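Chloramphenicol acetyltransferase (Bacteroides thetaiotaomicron, PDB 2I9D) probably transfers an acetyl group from acetyl-CoA to a hydroxyl of chloramphenicol, and assembles as a trimer. Local coordinates at residues D154-S159 with R186-I191; S31-V36 with P190-I195; D87-I92 with T102-Y107; N97-T102 with P126-P131; Q6-E11 with G78-Y83. All coordinates share one frame; numbering follows the deposited sequence.

Contact 1 (D154-S159 with R186-I191); sequences DLYFTS and RLVMPI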
# COMPACT_ATOMS: atom_id res chain seq x y z
N ASP A 154 -14.54 -10.83 3.18
CA ASP A 154 -15.23 -10.77 1.89
C ASP A 154 -14.51 -9.92 0.83
O ASP A 154 -15.07 -9.65 -0.25
CB ASP A 154 -16.67 -10.24 2.06
CG ASP A 154 -17.53 -11.12 2.96
OD1 ASP A 154 -17.46 -12.36 2.84
OD2 ASP A 154 -18.26 -10.56 3.80
N LEU A 155 -13.27 -9.51 1.13
CA LEU A 155 -12.48 -8.70 0.23
C LEU A 155 -11.07 -9.28 0.02
O LEU A 155 -10.33 -9.48 0.98
CB LEU A 155 -12.36 -7.28 0.78
CG LEU A 155 -11.55 -6.24 -0.03
CD1 LEU A 155 -12.03 -6.17 -1.48
CD2 LEU A 155 -11.59 -4.85 0.63
N TYR A 156 -10.73 -9.55 -1.24
CA TYR A 156 -9.35 -9.85 -1.61
C TYR A 156 -8.72 -8.52 -2.02
O TYR A 156 -9.31 -7.74 -2.80
CB TYR A 156 -9.24 -10.90 -2.75
CG TYR A 156 -7.86 -11.57 -2.78
CD1 TYR A 156 -7.63 -12.75 -2.07
CD2 TYR A 156 -6.78 -10.98 -3.46
CE1 TYR A 156 -6.35 -13.35 -2.05
CE2 TYR A 156 -5.50 -11.56 -3.44
CZ TYR A 156 -5.30 -12.75 -2.74
OH TYR A 156 -4.06 -13.35 -2.72
N PHE A 157 -7.57 -8.20 -1.44
CA PHE A 157 -6.89 -6.93 -1.76
C PHE A 157 -5.43 -7.26 -2.08
O PHE A 157 -4.90 -8.27 -1.60
CB PHE A 157 -6.98 -5.94 -0.59
CG PHE A 157 -6.55 -6.53 0.76
CD1 PHE A 157 -5.19 -6.62 1.09
CD2 PHE A 157 -7.51 -6.96 1.70
CE1 PHE A 157 -4.77 -7.16 2.33
CE2 PHE A 157 -7.10 -7.50 2.96
CZ PHE A 157 -5.73 -7.59 3.27
N THR A 158 -4.77 -6.40 -2.86
CA THR A 158 -3.35 -6.59 -3.12
C THR A 158 -2.50 -5.61 -2.32
O THR A 158 -1.27 -5.76 -2.26
CB THR A 158 -3.00 -6.43 -4.61
OG1 THR A 158 -3.65 -5.27 -5.13
CG2 THR A 158 -3.42 -7.65 -5.39
N SER A 159 -3.15 -4.62 -1.70
CA SER A 159 -2.48 -3.62 -0.91
C SER A 159 -3.44 -2.98 0.10
O SER A 159 -4.56 -2.59 -0.25
CB SER A 159 -1.93 -2.56 -1.87
OG SER A 159 -1.39 -1.45 -1.16
N ARG A 186 -4.97 -23.70 -5.27
CA ARG A 186 -4.60 -23.56 -3.84
C ARG A 186 -5.28 -22.38 -3.15
O ARG A 186 -5.46 -21.29 -3.72
CB ARG A 186 -3.08 -23.46 -3.66
CG ARG A 186 -2.29 -24.43 -4.57
CD ARG A 186 -1.16 -25.16 -3.84
NE ARG A 186 -1.66 -26.18 -2.91
CZ ARG A 186 -1.63 -27.50 -3.12
NH1 ARG A 186 -1.09 -27.99 -4.24
NH2 ARG A 186 -2.11 -28.33 -2.20
N LEU A 187 -5.68 -22.61 -1.90
CA LEU A 187 -6.31 -21.57 -1.10
C LEU A 187 -5.24 -20.63 -0.56
O LEU A 187 -4.30 -21.06 0.09
CB LEU A 187 -7.15 -22.16 0.03
CG LEU A 187 -8.15 -21.18 0.66
CD1 LEU A 187 -9.35 -20.85 -0.29
CD2 LEU A 187 -8.60 -21.74 2.01
N VAL A 188 -5.39 -19.34 -0.89
CA VAL A 188 -4.48 -18.28 -0.46
C VAL A 188 -5.29 -17.08 0.08
O VAL A 188 -6.44 -16.84 -0.33
CB VAL A 188 -3.57 -17.78 -1.64
CG1 VAL A 188 -2.68 -18.90 -2.18
CG2 VAL A 188 -4.44 -17.21 -2.79
N MSE A 189 -4.70 -16.31 0.99
CA MSE A 189 -5.35 -15.12 1.51
C MSE A 189 -4.30 -14.03 1.59
O MSE A 189 -3.13 -14.38 1.71
CB MSE A 189 -5.94 -15.39 2.89
CG MSE A 189 -4.93 -15.84 3.92
SE MSE A 189 -5.81 -16.20 5.65
CE MSE A 189 -6.19 -14.32 6.14
N PRO A 190 -4.70 -12.73 1.47
CA PRO A 190 -3.72 -11.65 1.63
C PRO A 190 -3.59 -11.13 3.08
O PRO A 190 -4.55 -11.12 3.84
CB PRO A 190 -4.24 -10.55 0.68
CG PRO A 190 -5.75 -10.79 0.60
CD PRO A 190 -6.04 -12.18 1.15
N ILE A 191 -2.37 -10.76 3.45
CA ILE A 191 -2.11 -10.16 4.75
C ILE A 191 -1.19 -8.97 4.55
O ILE A 191 -0.11 -9.09 3.99
CB ILE A 191 -1.55 -11.18 5.78
CG1 ILE A 191 -2.51 -12.40 5.93
CG2 ILE A 191 -1.26 -10.49 7.14
CD1 ILE A 191 -2.01 -13.51 6.81
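Pro190 fits between two aromatic rings, those of Tyr156 and Phe157, and this one proline makes the dense part of the contact. Its CG lies 3.7 Å from the centroid of the Tyr156 ring, 10° off the ring normal, and 4.0 Å from the centroid of the Phe157 ring, almost on the normal as well. Both are CH-pi contacts over a ring face, made by a single methylene group. The Tyr156 ring leans on the proline along one side, where its CE1 comes to 3.4 Å from Pro190 CD. Phe157 carries its ring between the backbone N and the carbonyl carbon (chi1 51°), which turns one face of the ring to the proline, CE1 coming nearest its CB. The carbonyl of Phe157 joins in, with its O 3.3 Å from Pro190 CB.

Away from the proline the packing thins. Val188 CG2 approaches the Tyr156 hydroxyl only to 3.9 Å, and Tyr156 is the partly exposed member of the set, with Arg183 making a cation-pi contact to its ring. Beyond Phe157, Thr158 and Ser159 turn to the trimer interface, where Ser159 pairs with a strand of the second subunit. No hydrogen bond joins the two segments, so segment 154-159 is probably held against strand 186-196 largely by dispersion and by the weakly polar C-H groups of one methylene facing two pi clouds.

Contact 2 (S31-V36 with P190-I195); sequences SITSEV and PIAMTI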
# COMPACT_ATOMS: atom_id res chain seq x y z
N SER A 31 4.71 -0.29 4.92
CA SER A 31 3.61 -1.26 4.75
C SER A 31 3.96 -2.29 3.70
O SER A 31 4.60 -1.99 2.70
CB SER A 31 2.28 -0.58 4.36
OG SER A 31 1.97 0.47 5.23
N ILE A 32 3.48 -3.50 3.90
CA ILE A 32 3.72 -4.54 2.93
C ILE A 32 2.47 -5.40 2.90
O ILE A 32 1.83 -5.57 3.93
CB ILE A 32 4.98 -5.41 3.30
CG1 ILE A 32 5.20 -6.56 2.31
CG2 ILE A 32 4.90 -5.90 4.78
CD1 ILE A 32 6.56 -7.25 2.44
N THR A 33 2.12 -5.90 1.71
CA THR A 33 1.12 -6.95 1.56
C THR A 33 1.72 -8.17 0.85
O THR A 33 2.45 -8.02 -0.14
CB THR A 33 -0.10 -6.45 0.77
OG1 THR A 33 -0.54 -5.22 1.34
CG2 THR A 33 -1.24 -7.47 0.79
N SER A 34 1.41 -9.35 1.35
CA SER A 34 1.83 -10.59 0.70
C SER A 34 0.70 -11.60 0.81
O SER A 34 -0.33 -11.29 1.41
CB SER A 34 3.14 -11.13 1.32
OG SER A 34 3.54 -12.35 0.69
N GLU A 35 0.87 -12.78 0.24
CA GLU A 35 -0.18 -13.79 0.25
C GLU A 35 0.36 -15.06 0.86
O GLU A 35 1.54 -15.37 0.70
CB GLU A 35 -0.76 -14.03 -1.14
CG GLU A 35 0.26 -14.16 -2.26
CD GLU A 35 -0.33 -14.72 -3.55
OE1 GLU A 35 -0.99 -13.94 -4.30
OE2 GLU A 35 -0.14 -15.94 -3.79
N VAL A 36 -0.48 -15.76 1.62
CA VAL A 36 -0.09 -17.00 2.24
C VAL A 36 -1.09 -18.07 1.85
O VAL A 36 -2.29 -17.79 1.69
CB VAL A 36 0.01 -16.95 3.82
CG1 VAL A 36 1.15 -16.07 4.30
CG2 VAL A 36 -1.34 -16.58 4.48
N PRO A 190 -4.70 -12.73 1.47
CA PRO A 190 -3.72 -11.65 1.63
C PRO A 190 -3.59 -11.13 3.08
O PRO A 190 -4.55 -11.12 3.84
CB PRO A 190 -4.24 -10.55 0.68
CG PRO A 190 -5.75 -10.79 0.60
CD PRO A 190 -6.04 -12.18 1.15
N ILE A 191 -2.37 -10.76 3.45
CA ILE A 191 -2.11 -10.16 4.75
C ILE A 191 -1.19 -8.97 4.55
O ILE A 191 -0.11 -9.09 3.99
CB ILE A 191 -1.55 -11.18 5.78
CG1 ILE A 191 -2.51 -12.40 5.93
CG2 ILE A 191 -1.26 -10.49 7.14
CD1 ILE A 191 -2.01 -13.51 6.81
N ALA A 192 -1.69 -7.80 4.97
CA ALA A 192 -1.00 -6.54 4.92
C ALA A 192 -0.51 -6.21 6.33
O ALA A 192 -1.10 -6.66 7.33
CB ALA A 192 -1.94 -5.46 4.42
N MSE A 193 0.58 -5.44 6.42
CA MSE A 193 1.04 -4.97 7.70
C MSE A 193 1.87 -3.69 7.61
O MSE A 193 2.49 -3.42 6.60
CB MSE A 193 1.80 -6.07 8.46
CG MSE A 193 3.10 -6.51 7.82
SE MSE A 193 3.95 -8.08 8.71
CE MSE A 193 3.61 -7.62 10.62
N THR A 194 1.84 -2.92 8.70
CA THR A 194 2.58 -1.69 8.83
C THR A 194 3.49 -1.77 10.06
O THR A 194 3.03 -1.99 11.17
CB THR A 194 1.62 -0.49 8.88
OG1 THR A 194 0.96 -0.43 7.63
CG2 THR A 194 2.34 0.85 9.11
N ILE A 195 4.79 -1.66 9.84
CA ILE A 195 5.75 -1.83 10.91
C ILE A 195 6.68 -0.62 10.96
O ILE A 195 6.64 0.22 10.06
CB ILE A 195 6.52 -3.24 10.85
CG1 ILE A 195 7.11 -3.55 9.45
CG2 ILE A 195 5.56 -4.39 11.28
CD1 ILE A 195 8.19 -2.57 8.95
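Ser31 OG and Thr194 OG1 meet at 2.8 Å in a hydrogen bond that either hydroxyl could donate. Each oxygen stands beside its own backbone N, anti to the carbonyl carbon (chi1 -51° and -64°), and this common setting brings the two together across a non-hydrogen-bonded pair. On the same face, Thr33 OG1 rests 3.4 Å from Ala192 CB. On the face of Ile32 and Met193, a selenomethionine, these two lie side by side and point the same way, with Ile32 CG2 3.6 Å from Met193 CG. At the end of the ladder Val36 CG2 reaches Ile191 CD1 obliquely at 3.9 Å.

Backbone bonds set this register. Ile32 and Met193 exchange two, Met193 N to Ile32 O being 2.8 Å, and Ser34 and Ile191 exchange two more, Ile191 N to Ser34 O being nearly straight at 171°. The result is an antiparallel ladder between strands 29-37 and 186-196 in the mixed sheet of the chloramphenicol acetyltransferase fold. Strand 29-37 is outermost within the chain, yet Ser31, Ile32 and Thr33 pair with a strand of the third subunit, so the sheet continues across the trimer.

Further out, Gly162 N makes weak hydrogen bonds to both Ser31 OG and Thr194 OG1. Ser34 OG bonds to Tyr156 O of the third subunit, and Glu35 forms a salt bridge with Arg183 of that subunit.

Contact 3 (D87-I92 with T102-Y107); sequences DMLSPI and TTRFPY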
# COMPACT_ATOMS: atom_id res chain seq x y z
N ASP A 87 0.23 -9.67 22.75
CA ASP A 87 -1.15 -10.09 22.60
C ASP A 87 -1.82 -9.42 21.39
O ASP A 87 -1.21 -8.60 20.70
CB ASP A 87 -1.94 -9.82 23.87
CG ASP A 87 -1.43 -10.63 25.06
OD1 ASP A 87 -1.04 -11.81 24.90
OD2 ASP A 87 -1.43 -10.06 26.16
N MSE A 88 -3.06 -9.83 21.14
CA MSE A 88 -3.79 -9.42 19.95
C MSE A 88 -4.93 -8.47 20.29
O MSE A 88 -5.72 -8.74 21.19
CB MSE A 88 -4.36 -10.66 19.23
CG MSE A 88 -5.28 -10.36 18.04
SE MSE A 88 -4.32 -9.48 16.50
CE MSE A 88 -3.28 -11.05 15.83
N LEU A 89 -4.99 -7.36 19.56
CA LEU A 89 -6.22 -6.57 19.46
C LEU A 89 -6.85 -6.89 18.11
O LEU A 89 -6.15 -7.05 17.12
CB LEU A 89 -5.95 -5.07 19.52
CG LEU A 89 -5.39 -4.48 20.81
CD1 LEU A 89 -5.43 -2.97 20.73
CD2 LEU A 89 -6.13 -4.95 22.08
N SER A 90 -8.17 -6.96 18.07
CA SER A 90 -8.83 -7.14 16.83
C SER A 90 -10.25 -6.53 16.87
O SER A 90 -10.98 -6.73 17.86
CB SER A 90 -8.86 -8.64 16.41
OG SER A 90 -9.50 -8.79 15.14
N PRO A 91 -10.63 -5.79 15.80
CA PRO A 91 -12.00 -5.27 15.67
C PRO A 91 -13.03 -6.34 15.25
O PRO A 91 -13.21 -6.64 14.05
CB PRO A 91 -11.87 -4.16 14.60
CG PRO A 91 -10.66 -4.52 13.79
CD PRO A 91 -9.75 -5.36 14.69
N ILE A 92 -13.74 -6.87 16.24
CA ILE A 92 -14.78 -7.86 16.00
C ILE A 92 -16.07 -7.20 15.50
O ILE A 92 -16.63 -6.33 16.17
CB ILE A 92 -15.01 -8.76 17.24
CG1 ILE A 92 -13.66 -9.36 17.69
CG2 ILE A 92 -16.03 -9.87 16.93
CD1 ILE A 92 -12.95 -10.24 16.58
N THR A 102 -13.58 -3.41 19.13
CA THR A 102 -12.22 -3.90 19.30
C THR A 102 -12.01 -4.51 20.68
O THR A 102 -12.41 -3.92 21.70
CB THR A 102 -11.19 -2.78 19.08
OG1 THR A 102 -11.41 -2.18 17.80
CG2 THR A 102 -9.75 -3.29 19.16
N THR A 103 -11.36 -5.67 20.71
CA THR A 103 -11.07 -6.35 21.97
C THR A 103 -9.74 -7.11 21.97
O THR A 103 -9.15 -7.34 20.91
CB THR A 103 -12.27 -7.26 22.41
OG1 THR A 103 -12.18 -7.52 23.82
CG2 THR A 103 -12.32 -8.56 21.59
N ARG A 104 -9.28 -7.47 23.16
CA ARG A 104 -7.96 -8.09 23.38
C ARG A 104 -8.02 -9.62 23.51
O ARG A 104 -8.89 -10.15 24.20
CB ARG A 104 -7.30 -7.49 24.61
CG ARG A 104 -5.83 -7.93 24.84
CD ARG A 104 -5.17 -7.12 25.99
NE ARG A 104 -3.84 -7.64 26.29
CZ ARG A 104 -2.79 -6.91 26.70
NH1 ARG A 104 -2.88 -5.59 26.86
NH2 ARG A 104 -1.63 -7.50 26.92
N PHE A 105 -7.09 -10.31 22.85
CA PHE A 105 -6.96 -11.76 22.93
C PHE A 105 -5.56 -12.08 23.43
O PHE A 105 -4.57 -11.67 22.82
CB PHE A 105 -7.20 -12.45 21.55
CG PHE A 105 -8.54 -12.16 20.96
CD1 PHE A 105 -9.63 -13.02 21.19
CD2 PHE A 105 -8.74 -11.00 20.18
CE1 PHE A 105 -10.90 -12.74 20.64
CE2 PHE A 105 -10.00 -10.71 19.65
CZ PHE A 105 -11.08 -11.59 19.86
N PRO A 106 -5.46 -12.80 24.57
CA PRO A 106 -4.12 -13.15 25.06
C PRO A 106 -3.48 -14.24 24.22
O PRO A 106 -4.16 -15.16 23.76
CB PRO A 106 -4.38 -13.66 26.49
CG PRO A 106 -5.81 -14.22 26.43
CD PRO A 106 -6.54 -13.27 25.46
N TYR A 107 -2.18 -14.12 23.99
CA TYR A 107 -1.44 -15.22 23.39
C TYR A 107 -1.26 -16.44 24.34
O TYR A 107 -0.94 -16.29 25.52
CB TYR A 107 -0.09 -14.73 22.87
CG TYR A 107 0.75 -15.80 22.23
CD1 TYR A 107 0.31 -16.48 21.08
CD2 TYR A 107 1.99 -16.13 22.76
CE1 TYR A 107 1.09 -17.44 20.49
CE2 TYR A 107 2.78 -17.10 22.17
CZ TYR A 107 2.33 -17.75 21.06
OH TYR A 107 3.14 -18.73 20.51
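Asp87 and Arg104 meet obliquely, with carboxylate and guanidinium planes turned 63° apart rather than laid flat in a two-pronged pair. Arg104 is extended from CG to NE and presents an edge of its guanidinium to one carboxylate oxygen: NH2 gives a 2.7 Å salt-bridge hydrogen bond to Asp87 OD2, in the guanidinium plane and on the anti lone pair, while NE adds only a weak, longer bond to the same oxygen. The second oxygen serves the backbone, since Tyr107 N reaches Asp87 OD1 at 2.7 Å from above the carboxylate plane. Asp143 and Glu138 hold the arginine from its NH1 side, which probably fixes its rotation.

On the opposite face of the hairpin, the Phe105 ring reaches obliquely to Ser90 and Ile92 of the partner strand. Its CZ touches Ile92 CD1 and its CE2 touches Ser90 CB, both at 4.0 Å, and Met88 CB, of a selenomethionine, lies against Phe105 CB. Leu89 stands on the Arg104 side, where its CD2 crosses the base of the arginine stem, 3.8 Å from Arg104 CB. Between the two strands run backbone bonds, including Phe105 N to Met88 O at 2.7 Å. Helix 111-124 packs through Ile121 on Phe105 and Thr103. Strands 87-93 and 100-105 form an antiparallel beta hairpin at one edge of the chain's mixed sheet.

Contact 4 (N97-T102 with P126-P131); sequences NGKFFT and PEDGDP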
# COMPACT_ATOMS: atom_id res chain seq x y z
N ASN A 97 -24.13 -3.80 9.54
CA ASN A 97 -23.77 -2.54 8.88
C ASN A 97 -22.29 -2.17 9.08
O ASN A 97 -21.89 -1.03 8.79
CB ASN A 97 -24.61 -1.41 9.43
CG ASN A 97 -24.23 -1.07 10.86
OD1 ASN A 97 -23.72 -1.93 11.59
ND2 ASN A 97 -24.44 0.19 11.26
N GLY A 98 -21.51 -3.11 9.63
CA GLY A 98 -20.08 -2.91 9.78
C GLY A 98 -19.58 -2.55 11.17
O GLY A 98 -18.36 -2.63 11.41
N LYS A 99 -20.49 -2.17 12.07
CA LYS A 99 -20.10 -1.88 13.46
C LYS A 99 -19.28 -3.01 14.03
O LYS A 99 -19.59 -4.18 13.86
CB LYS A 99 -21.29 -1.57 14.40
CG LYS A 99 -21.42 -0.07 14.67
CD LYS A 99 -22.26 0.26 15.94
CE LYS A 99 -21.37 0.44 17.24
NZ LYS A 99 -20.10 1.26 17.03
N PHE A 100 -18.20 -2.63 14.68
CA PHE A 100 -17.32 -3.60 15.29
C PHE A 100 -17.02 -3.12 16.70
O PHE A 100 -17.21 -1.95 17.02
CB PHE A 100 -16.02 -3.72 14.49
CG PHE A 100 -15.29 -2.41 14.35
CD1 PHE A 100 -14.39 -2.00 15.32
CD2 PHE A 100 -15.52 -1.59 13.24
CE1 PHE A 100 -13.71 -0.80 15.19
CE2 PHE A 100 -14.85 -0.38 13.12
CZ PHE A 100 -13.95 0.02 14.09
N PHE A 101 -16.53 -4.04 17.52
CA PHE A 101 -15.98 -3.65 18.80
C PHE A 101 -14.58 -4.26 18.90
O PHE A 101 -14.41 -5.49 18.76
CB PHE A 101 -16.94 -4.10 19.93
CG PHE A 101 -16.44 -3.83 21.31
CD1 PHE A 101 -16.53 -2.55 21.86
CD2 PHE A 101 -15.86 -4.86 22.07
CE1 PHE A 101 -16.04 -2.28 23.15
CE2 PHE A 101 -15.39 -4.61 23.37
CZ PHE A 101 -15.47 -3.31 23.91
N THR A 102 -13.58 -3.41 19.13
CA THR A 102 -12.22 -3.90 19.30
C THR A 102 -12.01 -4.51 20.68
O THR A 102 -12.41 -3.92 21.70
CB THR A 102 -11.19 -2.78 19.08
OG1 THR A 102 -11.41 -2.18 17.80
CG2 THR A 102 -9.75 -3.29 19.16
N PRO A 126 -19.75 -7.22 23.91
CA PRO A 126 -20.96 -6.42 24.16
C PRO A 126 -21.77 -6.15 22.89
O PRO A 126 -21.18 -6.03 21.81
CB PRO A 126 -20.41 -5.10 24.75
CG PRO A 126 -19.03 -5.06 24.46
CD PRO A 126 -18.53 -6.47 24.24
N GLU A 127 -23.09 -6.04 23.01
CA GLU A 127 -23.97 -5.84 21.84
C GLU A 127 -23.70 -4.49 21.18
O GLU A 127 -23.79 -4.36 19.96
CB GLU A 127 -25.46 -5.89 22.22
CG GLU A 127 -25.87 -6.98 23.21
CD GLU A 127 -26.17 -8.32 22.53
OE1 GLU A 127 -26.64 -8.30 21.36
OE2 GLU A 127 -25.94 -9.39 23.17
N ASP A 128 -23.43 -3.49 22.01
CA ASP A 128 -23.09 -2.16 21.55
C ASP A 128 -21.82 -1.80 22.29
O ASP A 128 -21.45 -2.45 23.27
CB ASP A 128 -24.20 -1.15 21.86
CG ASP A 128 -24.29 -0.05 20.79
OD1 ASP A 128 -23.58 -0.15 19.75
OD2 ASP A 128 -25.07 0.93 20.99
N GLY A 129 -21.12 -0.78 21.83
CA GLY A 129 -19.87 -0.44 22.44
C GLY A 129 -19.11 0.60 21.66
O GLY A 129 -19.45 0.93 20.52
N ASP A 130 -18.07 1.11 22.31
CA ASP A 130 -17.19 2.09 21.74
C ASP A 130 -16.17 1.31 20.88
O ASP A 130 -15.40 0.52 21.42
CB ASP A 130 -16.51 2.81 22.89
CG ASP A 130 -15.53 3.87 22.45
OD1 ASP A 130 -15.15 3.91 21.25
OD2 ASP A 130 -15.13 4.66 23.34
N PRO A 131 -16.19 1.52 19.53
CA PRO A 131 -15.29 0.73 18.66
C PRO A 131 -13.79 0.83 19.00
O PRO A 131 -13.05 -0.13 18.71
CB PRO A 131 -15.54 1.29 17.23
CG PRO A 131 -16.46 2.47 17.39
CD PRO A 131 -17.07 2.43 18.76
O HOH W 1 -13.01 -1.28 21.77
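The start of the edge strand 100-105, entered through an Asx turn in which Asn97 OD1 accepts from Lys99 N, meets the loop between helices 111-124 and 133-141, and Phe101 and Pro131 hold the middle of this junction. Phe101 has Pro126 over one ring face: Pro126 CG sits 3.9 Å from the ring centroid, 13° off the normal, in a CH-pi contact. A water lies over the opposite face, toward the rim. With CG anti to the backbone N (chi1 177°), the ring extends toward the loop, and its CD1 comes to 3.3 Å from Asp130 O.

Phe100 crosses Pro131 at about a right angle, its CE1 3.4 Å from Pro131 CB. Lys99 bends at its last two torsions to lay CE 3.4 Å from Asp128 OD1, but the charged ends stay apart, NZ to OD1 being 4.6 Å. The water lies 2.7 Å from Thr102 O and 3.0 Å from Asp130 O, placed to donate to either, though it has more acceptors in reach than protons.

The loop takes part through its carbonyl oxygens: Pro131 O accepts both bonds from Thr102, a weak one from N and a short one from OG1, 2.8 Å and nearly along the C=O axis.

Contact 5 (Q6-E11 with G78-Y83); sequences QIIDIE and GRVVLY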
# COMPACT_ATOMS: atom_id res chain seq x y z
N GLN A 6 11.80 -5.44 28.68
CA GLN A 6 13.14 -4.94 29.01
C GLN A 6 13.39 -3.61 28.32
O GLN A 6 13.16 -3.47 27.12
CB GLN A 6 14.24 -5.89 28.53
CG GLN A 6 14.01 -7.39 28.78
CD GLN A 6 14.93 -8.26 27.91
OE1 GLN A 6 14.57 -9.40 27.55
NE2 GLN A 6 16.10 -7.74 27.56
N ILE A 7 13.88 -2.63 29.07
CA ILE A 7 14.43 -1.43 28.46
C ILE A 7 15.71 -1.87 27.75
O ILE A 7 16.55 -2.56 28.32
CB ILE A 7 14.68 -0.30 29.52
CG1 ILE A 7 13.35 0.24 30.06
CG2 ILE A 7 15.39 0.89 28.91
CD1 ILE A 7 12.48 -0.76 30.79
N ILE A 8 15.83 -1.52 26.47
CA ILE A 8 16.97 -1.97 25.67
C ILE A 8 18.12 -1.00 25.81
O ILE A 8 17.93 0.21 25.66
CB ILE A 8 16.57 -2.22 24.18
CG1 ILE A 8 16.04 -3.65 24.04
CG2 ILE A 8 17.73 -2.00 23.21
CD1 ILE A 8 14.80 -3.67 23.32
N ASP A 9 19.30 -1.54 26.12
CA ASP A 9 20.53 -0.77 26.08
C ASP A 9 20.90 -0.49 24.63
O ASP A 9 21.43 -1.35 23.92
CB ASP A 9 21.66 -1.52 26.82
CG ASP A 9 23.02 -0.78 26.78
OD1 ASP A 9 23.09 0.46 26.53
OD2 ASP A 9 24.03 -1.48 27.00
N ILE A 10 20.62 0.74 24.21
CA ILE A 10 20.83 1.18 22.83
C ILE A 10 22.29 1.05 22.36
O ILE A 10 22.53 0.80 21.17
CB ILE A 10 20.33 2.64 22.63
CG1 ILE A 10 18.81 2.74 22.92
CG2 ILE A 10 20.65 3.18 21.23
CD1 ILE A 10 17.91 1.84 22.03
N GLU A 11 23.25 1.20 23.28
CA GLU A 11 24.67 1.18 22.91
C GLU A 11 25.11 -0.20 22.44
O GLU A 11 25.78 -0.33 21.43
CB GLU A 11 25.56 1.68 24.05
CG GLU A 11 26.49 2.80 23.59
CD GLU A 11 25.74 3.92 22.85
OE1 GLU A 11 26.12 4.23 21.69
OE2 GLU A 11 24.76 4.47 23.43
N GLY A 78 9.10 7.26 25.09
CA GLY A 78 10.03 7.35 23.97
C GLY A 78 11.21 6.38 24.01
O GLY A 78 12.09 6.46 23.18
N ARG A 79 11.22 5.46 24.97
CA ARG A 79 12.31 4.48 25.07
C ARG A 79 12.02 3.20 24.28
O ARG A 79 10.90 2.68 24.33
CB ARG A 79 12.62 4.12 26.54
CG ARG A 79 13.19 5.31 27.34
CD ARG A 79 13.53 4.94 28.79
NE ARG A 79 12.39 4.35 29.50
CZ ARG A 79 12.49 3.63 30.62
NH1 ARG A 79 13.69 3.39 31.16
NH2 ARG A 79 11.40 3.13 31.20
N VAL A 80 13.04 2.70 23.60
CA VAL A 80 12.97 1.41 22.95
C VAL A 80 12.89 0.31 24.00
O VAL A 80 13.74 0.24 24.89
CB VAL A 80 14.13 1.18 21.97
CG1 VAL A 80 14.08 -0.23 21.35
CG2 VAL A 80 14.13 2.26 20.90
N VAL A 81 11.86 -0.52 23.88
CA VAL A 81 11.61 -1.64 24.76
C VAL A 81 11.33 -2.92 23.98
O VAL A 81 10.91 -2.88 22.83
CB VAL A 81 10.41 -1.36 25.71
CG1 VAL A 81 10.72 -0.17 26.62
CG2 VAL A 81 9.14 -1.10 24.91
N LEU A 82 11.56 -4.05 24.62
CA LEU A 82 11.25 -5.34 24.04
C LEU A 82 10.30 -6.04 25.00
O LEU A 82 10.67 -6.27 26.13
CB LEU A 82 12.55 -6.15 23.81
CG LEU A 82 12.44 -7.67 23.55
CD1 LEU A 82 11.79 -7.97 22.21
CD2 LEU A 82 13.81 -8.39 23.65
N TYR A 83 9.07 -6.34 24.57
CA TYR A 83 8.08 -7.04 25.41
C TYR A 83 8.32 -8.56 25.43
O TYR A 83 8.67 -9.13 24.41
CB TYR A 83 6.64 -6.72 24.94
CG TYR A 83 6.13 -5.35 25.34
CD1 TYR A 83 5.35 -5.16 26.49
CD2 TYR A 83 6.47 -4.22 24.60
CE1 TYR A 83 4.89 -3.85 26.86
CE2 TYR A 83 6.04 -2.95 24.96
CZ TYR A 83 5.26 -2.76 26.08
OH TYR A 83 4.87 -1.46 26.41
O HOH W 2 15.74 1.98 25.53
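Ile8 can be followed outward from its backbone, where its N bonds to Val80 O at 3.2 Å with a nearly straight N-H (173°). CB stays close to that carbonyl, 3.8 Å from Val80 O. CG2 lies anti to the backbone N, and the other branch, CG1, carries CD1 over strand 80-83, where it meets Leu82 CB at 3.4 Å, a tight pair, and Val80 CG1 at 4.0 Å. Ile10 CD1 completes this side, crossing Val80 at about a right angle.

Before Ile8, Gln6 and Leu82 form an antiparallel hydrogen-bonded pair in a small three-stranded antiparallel sheet, ordered 5-7, 80-83, 72-74, with 5-7 outermost within the chain. Ile7 points to the other face, placing CG1 over one face of the Arg79 guanidinium, 3.4 Å from NH1; Arg79 NE is held by a salt bridge to Asp77. Past the ladder, a water donates to both Ile8 O and Val80 O, bridging the diverging chains.

How the contacts relate
Contacts 1 and 2 share Pro190 and Ile191 on strand 186-196 and touch directly, Met189 N probably bonding to Val36 O at 2.9 Å; their centres lie 10 Å apart. Contacts 3 and 4 likewise share Thr102, and Ile92 O meets Phe101 N at 2.7 Å, again a probable hydrogen bond. Both pairs reach the same mixed sheet, contacts 2 and 3 having centres about 18 Å apart on opposite sides of the chain's centre. Contact 5 stands apart in the smaller sheet, joined to contact 3 only through the chain. Contact 2 approaches the predicted proton acceptor, its Thr194 side chain about 9 Å from that of His197, while contacts 1 and 2 both reach the third subunit.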